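Local coordinates for protein glutathione s-transferase (Haemonchus contortus, PDB 2WS2) that probably catalyses the conjugation of glutathione to electrophilic substrates, as glutathione transferases of the sigma family do, at residues V124-R129 / E167-L172. Sequence-based numbering, arbitrary orientation.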
loop_
_atom_site.group_PDB
_atom_site.type_symbol
_atom_site.label_atom_id
_atom_site.label_comp_id
_atom_site.label_asym_id
_atom_site.label_seq_id
_atom_site.Cartn_x
_atom_site.Cartn_y
_atom_site.Cartn_z
ATOM N N VAL A 124 1.095 14.201 17.419
ATOM C CA VAL A 124 0.844 13.290 16.302
ATOM C C VAL A 124 0.967 14.009 14.940
ATOM O O VAL A 124 1.875 13.711 14.157
ATOM C CB VAL A 124 -0.539 12.594 16.430
ATOM C CG1 VAL A 124 -0.957 11.956 15.104
ATOM C CG2 VAL A 124 -0.548 11.567 17.587
ATOM N N PHE A 125 0.070 14.966 14.698
ATOM C CA PHE A 125 -0.140 15.566 13.375
ATOM C C PHE A 125 0.998 16.431 12.860
ATOM O O PHE A 125 1.372 16.336 11.688
ATOM C CB PHE A 125 -1.436 16.397 13.355
ATOM C CG PHE A 125 -1.627 17.207 12.094
ATOM C CD1 PHE A 125 -2.114 16.610 10.929
ATOM C CD2 PHE A 125 -1.305 18.575 12.065
ATOM C CE1 PHE A 125 -2.285 17.361 9.758
ATOM C CE2 PHE A 125 -1.463 19.337 10.894
ATOM C CZ PHE A 125 -1.958 18.734 9.743
ATOM N N GLU A 126 1.500 17.319 13.704
ATOM C CA GLU A 126 2.446 18.318 13.224
ATOM C C GLU A 126 3.843 17.723 13.000
ATOM O O GLU A 126 4.445 17.990 11.967
ATOM C CB GLU A 126 2.460 19.546 14.132
ATOM C CG GLU A 126 1.053 19.964 14.527
ATOM C CD GLU A 126 0.789 21.419 14.331
ATOM O OE1 GLU A 126 1.017 22.208 15.289
ATOM O OE2 GLU A 126 0.332 21.764 13.222
ATOM N N PRO A 127 4.332 16.867 13.925
ATOM C CA PRO A 127 5.592 16.230 13.584
ATOM C C PRO A 127 5.430 15.231 12.439
ATOM O O PRO A 127 6.436 14.721 11.936
ATOM C CB PRO A 127 6.000 15.523 14.883
ATOM C CG PRO A 127 5.066 16.072 15.940
ATOM C CD PRO A 127 3.841 16.408 15.230
ATOM N N ALA A 128 4.181 14.977 12.040
ATOM C CA ALA A 128 3.872 14.118 10.883
ATOM C C ALA A 128 3.783 14.948 9.628
ATOM O O ALA A 128 4.149 14.482 8.556
ATOM C CB ALA A 128 2.561 13.330 11.091
ATOM N N ARG A 129 3.269 16.178 9.772
ATOM C CA ARG A 129 3.132 17.099 8.643
ATOM C C ARG A 129 4.525 17.647 8.288
ATOM O O ARG A 129 4.859 17.804 7.114
ATOM C CB ARG A 129 2.162 18.248 9.011
ATOM C CG ARG A 129 1.876 19.239 7.886
ATOM C CD ARG A 129 1.042 20.403 8.397
ATOM N NE ARG A 129 1.769 21.251 9.355
ATOM C CZ ARG A 129 2.408 22.372 9.010
ATOM N NH1 ARG A 129 2.395 22.764 7.742
ATOM N NH2 ARG A 129 3.048 23.103 9.934
ATOM N N GLU A 167 -9.294 21.490 4.250
ATOM C CA GLU A 167 -9.177 22.895 4.738
ATOM C C GLU A 167 -9.950 23.195 6.021
ATOM O O GLU A 167 -10.066 24.383 6.421
ATOM C CB GLU A 167 -9.468 23.956 3.661
ATOM C CG GLU A 167 -10.865 23.978 3.110
ATOM C CD GLU A 167 -11.060 23.008 1.970
ATOM O OE1 GLU A 167 -11.051 21.785 2.212
ATOM O OE2 GLU A 167 -11.224 23.471 0.822
ATOM N N HIS A 168 -10.487 22.129 6.636
ATOM C CA HIS A 168 -10.706 22.067 8.082
ATOM C C HIS A 168 -9.408 22.466 8.786
ATOM O O HIS A 168 -9.406 22.890 9.959
ATOM C CB HIS A 168 -11.074 20.636 8.505
ATOM C CG HIS A 168 -12.392 20.165 7.969
ATOM N ND1 HIS A 168 -13.596 20.487 8.563
ATOM C CD2 HIS A 168 -12.697 19.398 6.894
ATOM C CE1 HIS A 168 -14.586 19.944 7.875
ATOM N NE2 HIS A 168 -14.069 19.286 6.849
ATOM N N TYR A 169 -8.294 22.300 8.068
ATOM C CA TYR A 169 -6.992 22.795 8.492
ATOM C C TYR A 169 -6.488 23.810 7.463
ATOM O O TYR A 169 -5.843 23.430 6.464
ATOM C CB TYR A 169 -6.007 21.642 8.644
ATOM C CG TYR A 169 -5.002 21.864 9.730
ATOM C CD1 TYR A 169 -5.321 21.593 11.043
ATOM C CD2 TYR A 169 -3.736 22.374 9.448
ATOM C CE1 TYR A 169 -4.409 21.803 12.058
ATOM C CE2 TYR A 169 -2.808 22.576 10.452
ATOM C CZ TYR A 169 -3.153 22.295 11.768
ATOM O OH TYR A 169 -2.251 22.495 12.798
ATOM N N PRO A 170 -6.807 25.113 7.679
ATOM C CA PRO A 170 -6.397 26.201 6.772
ATOM C C PRO A 170 -4.886 26.385 6.657
ATOM O O PRO A 170 -4.407 26.797 5.595
ATOM C CB PRO A 170 -7.012 27.462 7.433
ATOM C CG PRO A 170 -7.106 27.105 8.871
ATOM C CD PRO A 170 -7.481 25.636 8.880
ATOM N N LYS A 171 -4.158 26.115 7.750
ATOM C CA LYS A 171 -2.704 26.310 7.828
ATOM C C LYS A 171 -1.923 25.016 7.504
ATOM O O LYS A 171 -0.844 24.764 8.052
ATOM C CB LYS A 171 -2.305 26.866 9.206
ATOM C CG LYS A 171 -3.055 26.222 10.385
ATOM C CD LYS A 171 -2.774 26.913 11.737
ATOM C CE LYS A 171 -3.286 26.039 12.895
ATOM N NZ LYS A 171 -4.775 25.969 12.956
ATOM N N LEU A 172 -2.492 24.223 6.606
ATOM C CA LEU A 172 -1.947 22.908 6.243
ATOM C C LEU A 172 -0.538 23.014 5.645
ATOM O O LEU A 172 0.416 22.521 6.246
ATOM C CB LEU A 172 -2.915 22.150 5.352
ATOM C CG LEU A 172 -2.646 20.650 5.078
ATOM C CD1 LEU A 172 -2.540 19.784 6.344
ATOM C CD2 LEU A 172 -3.719 20.145 4.195
#
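Phe125 and Tyr169 meet as a tilted edge-to-face pair, a compact example of how a helix of the all-helical C-terminal domain of a glutathione transferase holds an irregular loop. The ring edge of Phe125 is directed at the face of Tyr169, with centroids 4.7 Å apart and planes at 56°; CE2 of Phe125 stands over the rim of the tyrosine ring, 3.5 Å from its CZ. Phe125 reaches this place because its CG lies anti to the backbone N (chi1 172°), which sends the ring out from helix 118-143 toward the loop. Its CZ also touches CD1 of Leu172 at 3.6 Å, the methyl sitting at the ring edge near its plane.

Polar groups flank this apolar centre. The strongest polar partner of Tyr169 OH is Glu121 OE1, earlier on the same helix as Glu126; Glu126 OE2 also lies 2.7 Å from Tyr169 OH, its carboxylate turned steeply across the phenol plane, but that bond is not settled. Arg129 runs extended until a bend at chi3 (67°) turns its guanidinium to the carbonyl of Leu172, the residue closing the type I turn begun at Tyr169. NH1 comes to 2.5 Å from Leu172 O, too short and bent for this hydrogen bond's details to be trusted. Arg129 NE, buried here, finds no partner in the model.

Packing of Phe125 against Tyr169 and Leu172 thus joins the loop between helices 155-162 and 177-186 to helix 118-143, with polar contacts additional. Two carboxylates compete for one hydroxyl; their repulsion might raise a pKa, which nearby Lys171 would tend to offset.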